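Purine nucleoside phosphorylase (Schistosoma mansoni, PDB 6B6K) catalyses the phosphorolysis of purine nucleosides, probably inosine and guanosine above all, to the free base and ribose 1-phosphate. Local coordinates at residues S35-L40 and D271-W276; N117-I122 and C216-M221; G192-N197 and G220-P225; L242-S247 and E260-V265. All coordinates share one frame; numbering follows the deposited sequence.

Contact 1 (S35-L40 and D271-W276); sequences SGLGKL and DLLQMW
Leu40 and Gln274 bring their CA atoms within 5.6 Å of each other, while the irregular turn 35-40 stands farther off at its start, the CA atoms of Leu37 and Leu273 being 7.6 Å apart. The side chains that fill this wedge grade from apolar to polar. At the inner end the CD2 methyl of Leu273 faces CB, CG and both methyls of Leu37, and the closest pair is Leu37 CD1 to Leu273 CD2 at 3.6 Å. The two side chains meet at about a right angle. In the middle, CB of Leu40 lies 4.0 Å from CG of Gln274, so the aliphatic root of the glutamine rests on the leucine while its amide goes on towards the lysine. There Lys39, extended as far as CE, bends at its last torsion (chi4 -64°) and swings NZ to the rim of the amide. NZ donates to OE1 of Gln274 at 3.2 Å, in the carbonyl plane on a lone pair, but the C=O...donor angle is only 101°. This side-on approach leaves Lys39 NZ 3.3 Å from NE2 of Gln274, another donor, which should weaken the grip. Asp271 adds an opposite charge at longer range, its OD1 being 4.5 Å from Lys39 NZ, beyond a salt bridge. Thr116 of strand 112-121 touches both Leu37 and Leu273, tying the pair to the sheet. The turn carries the sequence SGLG after strand 29-31, consistent with the glycine-rich phosphate-binding loop of trimeric purine nucleoside phosphorylases, here backed by the long C-terminal helix 259-283.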
loop_
_atom_site.group_PDB
_atom_site.type_symbol
_atom_site.label_atom_id
_atom_site.label_comp_id
_atom_site.label_asym_id
_atom_site.label_seq_id
_atom_site.Cartn_x
_atom_site.Cartn_y
_atom_site.Cartn_z
ATOM N N SER A 35 -8.851 20.627 9.746
ATOM C CA SER A 35 -9.721 20.534 10.912
ATOM C C SER A 35 -9.419 21.657 11.893
ATOM O O SER A 35 -8.263 21.865 12.280
ATOM C CB SER A 35 -9.529 19.177 11.587
ATOM O OG SER A 35 -8.152 18.907 11.788
ATOM N N GLY A 36 -10.470 22.358 12.323
ATOM C CA GLY A 36 -10.322 23.520 13.178
ATOM C C GLY A 36 -9.914 24.784 12.451
ATOM O O GLY A 36 -9.772 25.833 13.103
ATOM N N LEU A 37 -9.717 24.719 11.141
ATOM C CA LEU A 37 -9.198 25.832 10.348
ATOM C C LEU A 37 -10.233 26.356 9.347
ATOM O O LEU A 37 -9.875 26.895 8.300
ATOM C CB LEU A 37 -7.927 25.393 9.621
ATOM C CG LEU A 37 -6.859 24.743 10.505
ATOM C CD1 LEU A 37 -5.676 24.288 9.632
ATOM C CD2 LEU A 37 -6.400 25.687 11.638
ATOM N N GLY A 38 -11.521 26.243 9.666
ATOM C CA GLY A 38 -12.569 26.586 8.726
ATOM C C GLY A 38 -13.289 27.906 8.954
ATOM O O GLY A 38 -14.291 28.168 8.280
ATOM N N LYS A 39 -12.796 28.761 9.833
ATOM C CA LYS A 39 -13.549 29.968 10.181
ATOM C C LYS A 39 -13.734 30.896 8.981
ATOM O O LYS A 39 -14.745 31.604 8.900
ATOM C CB LYS A 39 -12.871 30.700 11.344
ATOM C CG LYS A 39 -13.612 31.956 11.841
ATOM C CD LYS A 39 -12.893 32.610 13.044
ATOM C CE LYS A 39 -13.573 33.899 13.526
ATOM N NZ LYS A 39 -13.561 35.010 12.514
ATOM N N LEU A 40 -12.790 30.906 8.035
ATOM C CA LEU A 40 -12.939 31.791 6.878
ATOM C C LEU A 40 -14.226 31.501 6.116
ATOM O O LEU A 40 -14.838 32.423 5.567
ATOM C CB LEU A 40 -11.726 31.672 5.946
ATOM C CG LEU A 40 -11.722 32.547 4.681
ATOM C CD1 LEU A 40 -11.673 34.031 5.005
ATOM C CD2 LEU A 40 -10.541 32.169 3.803
ATOM N N ASP A 271 -6.863 32.190 13.766
ATOM C CA ASP A 271 -7.184 33.550 13.330
ATOM C C ASP A 271 -6.106 34.108 12.396
ATOM O O ASP A 271 -6.418 34.782 11.400
ATOM C CB ASP A 271 -7.420 34.444 14.548
ATOM C CG ASP A 271 -8.689 34.064 15.310
ATOM O OD1 ASP A 271 -9.794 34.464 14.870
ATOM O OD2 ASP A 271 -8.587 33.366 16.345
ATOM N N LEU A 272 -4.834 33.808 12.675
ATOM C CA LEU A 272 -3.752 34.224 11.778
ATOM C C LEU A 272 -3.851 33.538 10.416
ATOM O O LEU A 272 -3.657 34.176 9.376
ATOM C CB LEU A 272 -2.399 33.912 12.418
ATOM C CG LEU A 272 -1.137 34.319 11.642
ATOM C CD1 LEU A 272 -1.071 35.815 11.399
ATOM C CD2 LEU A 272 0.120 33.867 12.376
ATOM N N LEU A 273 -4.124 32.234 10.394
ATOM C CA LEU A 273 -4.280 31.539 9.121
ATOM C C LEU A 273 -5.445 32.120 8.310
ATOM O O LEU A 273 -5.346 32.284 7.087
ATOM C CB LEU A 273 -4.455 30.036 9.381
ATOM C CG LEU A 273 -4.514 29.102 8.180
ATOM C CD1 LEU A 273 -3.214 29.148 7.400
ATOM C CD2 LEU A 273 -4.779 27.679 8.665
ATOM N N GLN A 274 -6.550 32.452 8.979
ATOM C CA GLN A 274 -7.700 33.058 8.307
ATOM C C GLN A 274 -7.309 34.384 7.654
ATOM O O GLN A 274 -7.638 34.643 6.488
ATOM C CB GLN A 274 -8.817 33.278 9.337
ATOM C CG GLN A 274 -10.075 33.980 8.806
ATOM C CD GLN A 274 -11.039 34.363 9.912
ATOM O OE1 GLN A 274 -10.818 34.041 11.077
ATOM N NE2 GLN A 274 -12.111 35.059 9.553
ATOM N N MET A 275 -6.603 35.237 8.396
ATOM C CA MET A 275 -6.168 36.517 7.839
ATOM C C MET A 275 -5.241 36.308 6.638
ATOM O O MET A 275 -5.404 36.949 5.593
ATOM C CB MET A 275 -5.471 37.332 8.919
ATOM C CG MET A 275 -5.216 38.744 8.498
ATOM S SD MET A 275 -3.692 39.295 9.226
ATOM C CE MET A 275 -2.519 38.306 8.301
ATOM N N TRP A 276 -4.256 35.412 6.780
ATOM C CA TRP A 276 -3.304 35.119 5.705
ATOM C C TRP A 276 -4.019 34.671 4.436
ATOM O O TRP A 276 -3.768 35.204 3.343
ATOM C CB TRP A 276 -2.377 34.003 6.189
ATOM C CG TRP A 276 -1.106 33.755 5.412
ATOM C CD1 TRP A 276 -0.530 34.549 4.446
ATOM C CD2 TRP A 276 -0.239 32.631 5.579
ATOM N NE1 TRP A 276 0.651 33.971 4.013
ATOM C CE2 TRP A 276 0.843 32.795 4.691
ATOM C CE3 TRP A 276 -0.272 31.498 6.406
ATOM C CZ2 TRP A 276 1.879 31.859 4.600
ATOM C CZ3 TRP A 276 0.753 30.563 6.303
ATOM C CH2 TRP A 276 1.818 30.758 5.414
#

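Contact 2 (N117-I122 and C216-M221); sequences NLAGGI and CDVVGM. With CVG (6-methylpyridazin-3-ol), chain I.
Ile122 turns CG1 anti to its own carbonyl carbon (chi1 -56°), towards Val219, and the fold at its next torsion (chi2 -66°) brings CD1 to 4.0 Å from Val219 CG1, itself lodged in the crowded position between backbone N and carbonyl carbon. The pair closes one side of a short antiparallel ladder whose strand segments make an angle of 130°, a strongly splayed pairing. Gly120 and Val219 form its hydrogen-bonded pair: Gly120 N donates to Val219 O, and Val219 N returns the bond to Gly120 O at 2.9 Å. Gly121 and Val218 follow as the non-hydrogen-bonded pair, and Val218 CA adds a CA-H...O contact of 3.2 Å to Gly120 O. Past the strand end, Ile122 N reaches Asp217 O at 2.9 Å, with the donor well above that carbonyl plane. The carboxylate of Asp217 points elsewhere, accepting from the backbone N of Val193. Where the strands diverge at the other end, direct pairing gives way to a water, which donates to Leu118 O at 2.9 Å and accepts from Met221 N. The bound methylpyridazinol lies near this end, over the face that carries the Val219 side chain, its ring atom N coming 3.4 Å from Gly120 N, an approach made possible by bare glycine backbone. Val219 CG1 lies 3.9 Å from ring atom N1, and Met221 CG and CE lie beside the ligand oxygen and C3. Because the N-H of Gly120 is already spent on Val219 O, this stretch of the pocket offers the flat ring backbone and apolar surface, and a hydrogen bond to the ligand oxygen comes from Asn197.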
loop_
_atom_site.group_PDB
_atom_site.type_symbol
_atom_site.label_atom_id
_atom_site.label_comp_id
_atom_site.label_asym_id
_atom_site.label_seq_id
_atom_site.Cartn_x
_atom_site.Cartn_y
_atom_site.Cartn_z
ATOM N N ASN A 117 -3.943 21.907 6.049
ATOM C CA ASN A 117 -4.022 20.662 6.804
ATOM C C ASN A 117 -3.241 20.787 8.114
ATOM O O ASN A 117 -2.456 21.728 8.312
ATOM C CB ASN A 117 -3.546 19.440 5.985
ATOM C CG ASN A 117 -2.081 19.514 5.618
ATOM O OD1 ASN A 117 -1.216 19.549 6.478
ATOM N ND2 ASN A 117 -1.788 19.503 4.324
ATOM N N LEU A 118 -3.478 19.826 9.018
ATOM C CA LEU A 118 -2.673 19.648 10.223
ATOM C C LEU A 118 -1.743 18.449 10.026
ATOM O O LEU A 118 -2.159 17.393 9.520
ATOM C CB LEU A 118 -3.563 19.430 11.449
ATOM C CG LEU A 118 -4.174 20.718 12.023
ATOM C CD1 LEU A 118 -5.523 20.426 12.597
ATOM C CD2 LEU A 118 -3.251 21.263 13.071
ATOM N N ALA A 119 -0.475 18.612 10.398
ATOM C CA ALA A 119 0.542 17.598 10.138
ATOM C C ALA A 119 1.544 17.497 11.287
ATOM O O ALA A 119 1.684 18.421 12.104
ATOM C CB ALA A 119 1.327 17.945 8.876
ATOM N N GLY A 120 2.237 16.353 11.340
ATOM C CA GLY A 120 3.370 16.167 12.250
ATOM C C GLY A 120 4.698 16.611 11.641
ATOM O O GLY A 120 4.943 16.420 10.445
ATOM N N GLY A 121 5.563 17.192 12.482
ATOM C CA GLY A 121 6.880 17.622 12.045
ATOM C C GLY A 121 7.898 16.499 12.115
ATOM O O GLY A 121 7.995 15.804 13.126
ATOM N N ILE A 122 8.666 16.331 11.035
ATOM C CA ILE A 122 9.783 15.402 10.985
ATOM C C ILE A 122 11.127 16.143 10.970
ATOM O O ILE A 122 12.023 15.827 11.744
ATOM C CB ILE A 122 9.651 14.447 9.769
ATOM C CG1 ILE A 122 8.300 13.682 9.760
ATOM C CG2 ILE A 122 10.805 13.505 9.699
ATOM C CD1 ILE A 122 8.105 12.686 10.894
ATOM N N CYS A 216 11.633 13.152 4.271
ATOM C CA CYS A 216 10.358 13.813 4.525
ATOM C C CYS A 216 10.520 14.923 5.564
ATOM O O CYS A 216 11.268 14.787 6.542
ATOM C CB CYS A 216 9.326 12.794 5.017
ATOM S SG CYS A 216 9.078 11.429 3.892
ATOM N N ASP A 217 9.790 16.021 5.369
ATOM C CA ASP A 217 9.797 17.106 6.336
ATOM C C ASP A 217 8.576 17.128 7.255
ATOM O O ASP A 217 8.703 17.539 8.409
ATOM C CB ASP A 217 9.917 18.466 5.619
ATOM C CG ASP A 217 11.215 18.581 4.797
ATOM O OD1 ASP A 217 12.295 18.584 5.427
ATOM O OD2 ASP A 217 11.157 18.674 3.542
ATOM N N VAL A 218 7.407 16.693 6.769
ATOM C CA VAL A 218 6.158 16.659 7.532
ATOM C C VAL A 218 5.407 15.400 7.101
ATOM O O VAL A 218 5.689 14.822 6.054
ATOM C CB VAL A 218 5.269 17.913 7.318
ATOM C CG1 VAL A 218 6.063 19.202 7.553
ATOM C CG2 VAL A 218 4.676 17.967 5.945
ATOM N N VAL A 219 4.437 14.981 7.931
ATOM C CA VAL A 219 3.609 13.795 7.666
ATOM C C VAL A 219 2.141 14.089 8.016
ATOM O O VAL A 219 1.843 14.671 9.066
ATOM C CB VAL A 219 4.144 12.554 8.415
ATOM C CG1 VAL A 219 4.234 12.781 9.909
ATOM C CG2 VAL A 219 3.297 11.309 8.098
ATOM N N GLY A 220 1.218 13.685 7.129
ATOM C CA GLY A 220 -0.205 13.849 7.410
ATOM C C GLY A 220 -1.042 12.848 6.630
ATOM O O GLY A 220 -0.522 12.054 5.829
ATOM N N MET A 221 -2.366 12.924 6.845
ATOM C CA MET A 221 -3.309 11.915 6.365
ATOM C C MET A 221 -4.274 12.442 5.297
ATOM O O MET A 221 -5.338 11.837 5.074
ATOM C CB MET A 221 -4.133 11.357 7.544
ATOM C CG MET A 221 -3.360 10.774 8.681
ATOM S SD MET A 221 -4.493 10.335 10.063
ATOM C CE MET A 221 -3.288 10.076 11.352
HETATM C C4 CVG I . -1.281 14.223 11.688
HETATM C C3 CVG I . -1.195 13.137 10.865
HETATM C C2 CVG I . -0.054 12.235 10.958
HETATM C C1 CVG I . -0.270 14.437 12.680
HETATM O O CVG I . 0.087 11.092 10.146
HETATM N N1 CVG I . 0.928 12.479 11.908
HETATM N N CVG I . 0.830 13.585 12.789
HETATM C C CVG I . -0.395 15.643 13.601
HETATM O O HOH W 1 -3.336 14.822 9.027
#

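Contact 3 (G192-N197 and G220-P225). With CVG (6-methylpyridazin-3-ol), chain I; DMS (dimethyl sulfoxide), chain H.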
loop_
_atom_site.group_PDB
_atom_site.type_symbol
_atom_site.label_atom_id
_atom_site.label_comp_id
_atom_site.label_asym_id
_atom_site.label_seq_id
_atom_site.Cartn_x
_atom_site.Cartn_y
_atom_site.Cartn_z
ATOM N N GLY A 192 8.763 22.526 2.599
ATOM C CA GLY A 192 9.084 21.131 2.879
ATOM C C GLY A 192 8.313 20.128 2.041
ATOM O O GLY A 192 7.346 20.455 1.338
ATOM N N VAL A 193 8.760 18.874 2.164
ATOM C CA VAL A 193 8.189 17.700 1.492
ATOM C C VAL A 193 7.206 16.999 2.436
ATOM O O VAL A 193 7.567 16.665 3.575
ATOM C CB VAL A 193 9.309 16.724 1.075
ATOM C CG1 VAL A 193 8.725 15.392 0.528
ATOM C CG2 VAL A 193 10.270 17.381 0.060
ATOM N N TYR A 194 5.993 16.715 1.934
ATOM C CA TYR A 194 4.906 16.094 2.705
ATOM C C TYR A 194 4.804 14.598 2.428
ATOM O O TYR A 194 4.646 14.188 1.272
ATOM C CB TYR A 194 3.590 16.765 2.321
ATOM C CG TYR A 194 2.301 16.319 3.012
ATOM C CD1 TYR A 194 1.769 17.065 4.052
ATOM C CD2 TYR A 194 1.571 15.221 2.553
ATOM C CE1 TYR A 194 0.576 16.705 4.665
ATOM C CE2 TYR A 194 0.360 14.853 3.164
ATOM C CZ TYR A 194 -0.134 15.607 4.209
ATOM O OH TYR A 194 -1.325 15.238 4.792
ATOM N N ALA A 195 4.858 13.789 3.497
ATOM C CA ALA A 195 4.616 12.346 3.403
ATOM C C ALA A 195 3.147 12.082 3.681
ATOM O O ALA A 195 2.631 12.498 4.722
ATOM C CB ALA A 195 5.424 11.567 4.434
ATOM N N PHE A 196 2.494 11.339 2.774
ATOM C CA PHE A 196 1.096 10.917 2.947
ATOM C C PHE A 196 1.077 9.567 3.687
ATOM O O PHE A 196 1.447 8.532 3.115
ATOM C CB PHE A 196 0.421 10.841 1.579
ATOM C CG PHE A 196 -1.051 10.436 1.598
ATOM C CD1 PHE A 196 -1.863 10.578 2.726
ATOM C CD2 PHE A 196 -1.636 9.926 0.434
ATOM C CE1 PHE A 196 -3.220 10.199 2.691
ATOM C CE2 PHE A 196 -2.966 9.541 0.411
ATOM C CZ PHE A 196 -3.774 9.666 1.537
ATOM N N ASN A 197 0.663 9.598 4.976
ATOM C CA ASN A 197 0.329 8.421 5.795
ATOM C C ASN A 197 -1.174 8.175 5.653
ATOM O O ASN A 197 -1.983 9.021 6.044
ATOM C CB ASN A 197 0.676 8.722 7.259
ATOM C CG ASN A 197 0.113 7.688 8.255
ATOM O OD1 ASN A 197 -0.099 6.518 7.926
ATOM N ND2 ASN A 197 -0.157 8.162 9.502
ATOM N N GLY A 220 1.218 13.685 7.129
ATOM C CA GLY A 220 -0.205 13.849 7.410
ATOM C C GLY A 220 -1.042 12.848 6.630
ATOM O O GLY A 220 -0.522 12.054 5.829
ATOM N N MET A 221 -2.366 12.924 6.845
ATOM C CA MET A 221 -3.309 11.915 6.365
ATOM C C MET A 221 -4.274 12.442 5.297
ATOM O O MET A 221 -5.338 11.837 5.074
ATOM C CB MET A 221 -4.133 11.357 7.544
ATOM C CG MET A 221 -3.360 10.774 8.681
ATOM S SD MET A 221 -4.493 10.335 10.063
ATOM C CE MET A 221 -3.288 10.076 11.352
ATOM N N SER A 222 -3.964 13.566 4.665
ATOM C CA SER A 222 -4.888 14.182 3.702
ATOM C C SER A 222 -4.078 14.800 2.561
ATOM O O SER A 222 -2.887 14.511 2.391
ATOM C CB SER A 222 -5.763 15.241 4.400
ATOM O OG SER A 222 -4.967 16.355 4.739
ATOM N N THR A 223 -4.750 15.663 1.781
ATOM C CA THR A 223 -4.149 16.597 0.828
ATOM C C THR A 223 -3.666 15.966 -0.477
ATOM O O THR A 223 -4.050 16.413 -1.572
ATOM C CB THR A 223 -3.075 17.415 1.547
ATOM O OG1 THR A 223 -3.700 18.167 2.592
ATOM C CG2 THR A 223 -2.367 18.416 0.614
ATOM N N VAL A 224 -2.804 14.951 -0.403
ATOM C CA VAL A 224 -2.235 14.386 -1.634
ATOM C C VAL A 224 -3.299 13.862 -2.595
ATOM O O VAL A 224 -3.177 14.105 -3.808
ATOM C CB VAL A 224 -1.133 13.365 -1.278
ATOM C CG1 VAL A 224 -0.735 12.517 -2.468
ATOM C CG2 VAL A 224 0.078 14.063 -0.654
ATOM N N PRO A 225 -4.377 13.184 -2.156
ATOM C CA PRO A 225 -5.425 12.779 -3.140
ATOM C C PRO A 225 -6.046 13.936 -3.911
ATOM O O PRO A 225 -6.142 13.890 -5.161
ATOM C CB PRO A 225 -6.443 12.015 -2.282
ATOM C CG PRO A 225 -5.581 11.467 -1.094
ATOM C CD PRO A 225 -4.649 12.626 -0.805
HETATM C C4 CVG I . -1.281 14.223 11.688
HETATM C C3 CVG I . -1.195 13.137 10.865
HETATM C C2 CVG I . -0.054 12.235 10.958
HETATM C C1 CVG I . -0.270 14.437 12.680
HETATM O O CVG I . 0.087 11.092 10.146
HETATM N N1 CVG I . 0.928 12.479 11.908
HETATM N N CVG I . 0.830 13.585 12.789
HETATM C C CVG I . -0.395 15.643 13.601
HETATM S S DMS H . -6.514 17.022 7.964
HETATM O O DMS H . -5.418 17.109 6.963
HETATM C C1 DMS H . -6.469 18.477 8.987
HETATM C C2 DMS H . -8.062 17.630 7.280
#
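Tyr194 and Gly220 touch where three kinds of interaction join these segments. The first is backbone pairing: Phe196 forms a parallel bridge with Gly220, whose N donates to Ala195 O at 3.0 Å and whose O accepts from Asn197 N at 2.9 Å. A CA-H...O contact of 3.2 Å from Met221 CA to Asn197 O carries the pairing one step further. Second come the side-chain polar bonds. Tyr194, with CG opposite its backbone N (chi1 -179°), stretches its hydroxyl to the turn, where OH accepts from Ser222 N at 3.1 Å in a nearly straight bond. Asn197 ND2 donates to the methylpyridazinol oxygen at 3.0 Å, again almost straight at 171°. The third kind is apolar. Val224 touches both aromatic residues, CG2 lying 3.7 Å from Tyr194 CD2 and CB reaching Phe196 CD2; Pro225 CD makes an off-centre CH-pi contact, 4.2 Å from the centroid of the Phe196 ring, while Gly220 O sits at the edge of that ring, in its plane. The chain thus leaves strand 218-220 beside strand 189-196 and turns into helix 224-232, with strand 131-139 touching Tyr194, Phe196 and Val224, and Leu145 of a neighbouring subunit packing on Phe196.

Contact 4 (L242-S247 and E260-V265). With CVG (6-methylpyridazin-3-ol), chain I.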
loop_
_atom_site.group_PDB
_atom_site.type_symbol
_atom_site.label_atom_id
_atom_site.label_comp_id
_atom_site.label_asym_id
_atom_site.label_seq_id
_atom_site.Cartn_x
_atom_site.Cartn_y
_atom_site.Cartn_z
ATOM N N LEU A 242 -0.081 23.148 8.937
ATOM C CA LEU A 242 0.148 23.647 10.290
ATOM C C LEU A 242 0.697 22.501 11.137
ATOM O O LEU A 242 0.089 21.430 11.211
ATOM C CB LEU A 242 -1.163 24.146 10.902
ATOM C CG LEU A 242 -1.179 24.512 12.399
ATOM C CD1 LEU A 242 -0.127 25.571 12.754
ATOM C CD2 LEU A 242 -2.579 25.009 12.829
ATOM N N ILE A 243 1.838 22.727 11.777
ATOM C CA ILE A 243 2.582 21.685 12.471
ATOM C C ILE A 243 2.050 21.562 13.888
ATOM O O ILE A 243 2.081 22.518 14.661
ATOM C CB ILE A 243 4.086 22.003 12.487
ATOM C CG1 ILE A 243 4.625 22.117 11.063
ATOM C CG2 ILE A 243 4.850 20.974 13.369
ATOM C CD1 ILE A 243 4.378 20.847 10.209
ATOM N N ALA A 244 1.612 20.364 14.260
ATOM C CA ALA A 244 1.082 20.154 15.591
ATOM C C ALA A 244 2.142 19.731 16.609
ATOM O O ALA A 244 1.929 19.929 17.801
ATOM C CB ALA A 244 -0.041 19.112 15.537
ATOM N N ASN A 245 3.271 19.174 16.162
ATOM C CA ASN A 245 4.266 18.574 17.052
ATOM C C ASN A 245 5.489 18.236 16.221
ATOM O O ASN A 245 5.431 18.237 14.990
ATOM C CB ASN A 245 3.742 17.271 17.663
ATOM C CG ASN A 245 3.510 16.181 16.623
ATOM O OD1 ASN A 245 2.793 16.383 15.649
ATOM N ND2 ASN A 245 4.117 15.020 16.830
ATOM N N ASN A 246 6.583 17.866 16.900
ATOM C CA ASN A 246 7.728 17.251 16.227
ATOM C C ASN A 246 7.797 15.787 16.657
ATOM O O ASN A 246 8.139 15.485 17.810
ATOM C CB ASN A 246 9.040 17.980 16.514
ATOM C CG ASN A 246 10.153 17.519 15.611
ATOM O OD1 ASN A 246 10.645 16.409 15.758
ATOM N ND2 ASN A 246 10.535 18.364 14.629
ATOM N N SER A 247 7.465 14.888 15.720
ATOM C CA SER A 247 7.361 13.464 16.021
ATOM C C SER A 247 8.709 12.856 16.349
ATOM O O SER A 247 8.778 11.862 17.088
ATOM C CB SER A 247 6.737 12.720 14.823
ATOM O OG SER A 247 5.512 13.310 14.442
ATOM N N GLU A 260 -6.647 15.741 20.764
ATOM C CA GLU A 260 -6.897 16.909 21.607
ATOM C C GLU A 260 -5.773 17.930 21.472
ATOM O O GLU A 260 -6.024 19.129 21.282
ATOM C CB GLU A 260 -7.087 16.472 23.066
ATOM C CG GLU A 260 -8.352 15.628 23.340
ATOM C CD GLU A 260 -8.441 14.332 22.522
ATOM O OE1 GLU A 260 -7.425 13.607 22.405
ATOM O OE2 GLU A 260 -9.533 14.042 21.987
ATOM N N LYS A 261 -4.518 17.476 21.550
ATOM C CA LYS A 261 -3.388 18.393 21.383
ATOM C C LYS A 261 -3.368 19.028 20.000
ATOM O O LYS A 261 -3.052 20.221 19.861
ATOM C CB LYS A 261 -2.073 17.667 21.677
ATOM C CG LYS A 261 -1.935 17.178 23.138
ATOM C CD LYS A 261 -0.655 16.351 23.332
ATOM C CE LYS A 261 -0.518 15.847 24.780
ATOM N NZ LYS A 261 0.708 15.015 24.972
ATOM N N VAL A 262 -3.683 18.254 18.962
ATOM C CA VAL A 262 -3.741 18.801 17.607
ATOM C C VAL A 262 -4.742 19.951 17.541
ATOM O O VAL A 262 -4.460 21.021 16.989
ATOM C CB VAL A 262 -4.094 17.686 16.602
ATOM C CG1 VAL A 262 -4.364 18.268 15.217
ATOM C CG2 VAL A 262 -2.966 16.664 16.486
ATOM N N LEU A 263 -5.953 19.720 18.049
ATOM C CA LEU A 263 -6.992 20.740 17.963
ATOM C C LEU A 263 -6.624 21.987 18.757
ATOM O O LEU A 263 -6.981 23.094 18.346
ATOM C CB LEU A 263 -8.340 20.179 18.418
ATOM C CG LEU A 263 -9.052 19.205 17.462
ATOM C CD1 LEU A 263 -10.431 18.866 17.990
ATOM C CD2 LEU A 263 -9.146 19.783 16.039
ATOM N N ALA A 264 -5.896 21.848 19.865
ATOM C CA ALA A 264 -5.469 23.045 20.603
ATOM C C ALA A 264 -4.489 23.897 19.794
ATOM O O ALA A 264 -4.530 25.138 19.866
ATOM C CB ALA A 264 -4.847 22.632 21.930
ATOM N N VAL A 265 -3.589 23.263 19.030
ATOM C CA VAL A 265 -2.693 24.022 18.162
ATOM C C VAL A 265 -3.489 24.736 17.074
ATOM O O VAL A 265 -3.205 25.897 16.732
ATOM C CB VAL A 265 -1.606 23.112 17.554
ATOM C CG1 VAL A 265 -0.724 23.914 16.608
ATOM C CG2 VAL A 265 -0.769 22.491 18.648
HETATM C C4 CVG I . -1.281 14.223 11.688
HETATM C C3 CVG I . -1.195 13.137 10.865
HETATM C C2 CVG I . -0.054 12.235 10.958
HETATM C C1 CVG I . -0.270 14.437 12.680
HETATM O O CVG I . 0.087 11.092 10.146
HETATM N N1 CVG I . 0.928 12.479 11.908
HETATM N N CVG I . 0.830 13.585 12.789
HETATM C C CVG I . -0.395 15.643 13.601
#
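Ala244 and Val262 belong to the wall of the ligand pocket, at the place where a central strand ends against the first turns of the C-terminal helix. Ala244 CB meets Val262 CG2 at 3.9 Å, and the methyl group of the bound methylpyridazinol, atom C, completes the triangle at 4.0 Å from each of these two carbons. Val262 puts CG2 there by holding it anti to its carbonyl carbon, with CG1 opposite the backbone N (chi1 172°). Asn245 borders the same methyl through OD1, 3.9 Å from ligand atom C, while its ND2 is engaged by Asp250 OD2. The setting is a strand–helix packing of the phosphorylase fold: strand 236-246 leads into the short helix 247-253, and helix 259-283 then runs back across it, the two segments making an angle of 136°. No hydrogen bond joins them. One turn on from Val262, Val265 lays its two methyls along the strand backbone, its CG1 lying 3.7 Å from Ile243 O and its CG2 3.8 Å from Ala244 O, a carbonyl that accepts from the hydroxyl of Ser128. Farther back along the strand, Leu242 CD1 approaches Val265 CG1 at 4.2 Å, and the same leucine leans on Leu37 and on Phe131 of strand 131-139.

How the contacts relate
Contacts 2, 3 and 4 are buried and contact 1 only partly. Contacts 2 and 3 share Gly220 and Met221 and owe their cohesion chiefly to backbone hydrogen bonds within one sheet. Contact 4 joins that sheet through strand 236-246, where Asn245 O lies 2.7 Å from Gly121 N, yet its own interface is purely van der Waals. Contact 1 is mixed, apolar inside and charged outside; it uses the same helix 259-283 as contact 4, and Leu37 packs on Leu242 between them. The ligand is met chiefly through backbone and apolar groups in contact 2, with an amide hydrogen bond added by contact 3 and mostly methyl groups in contact 4; contact 1 does not touch it.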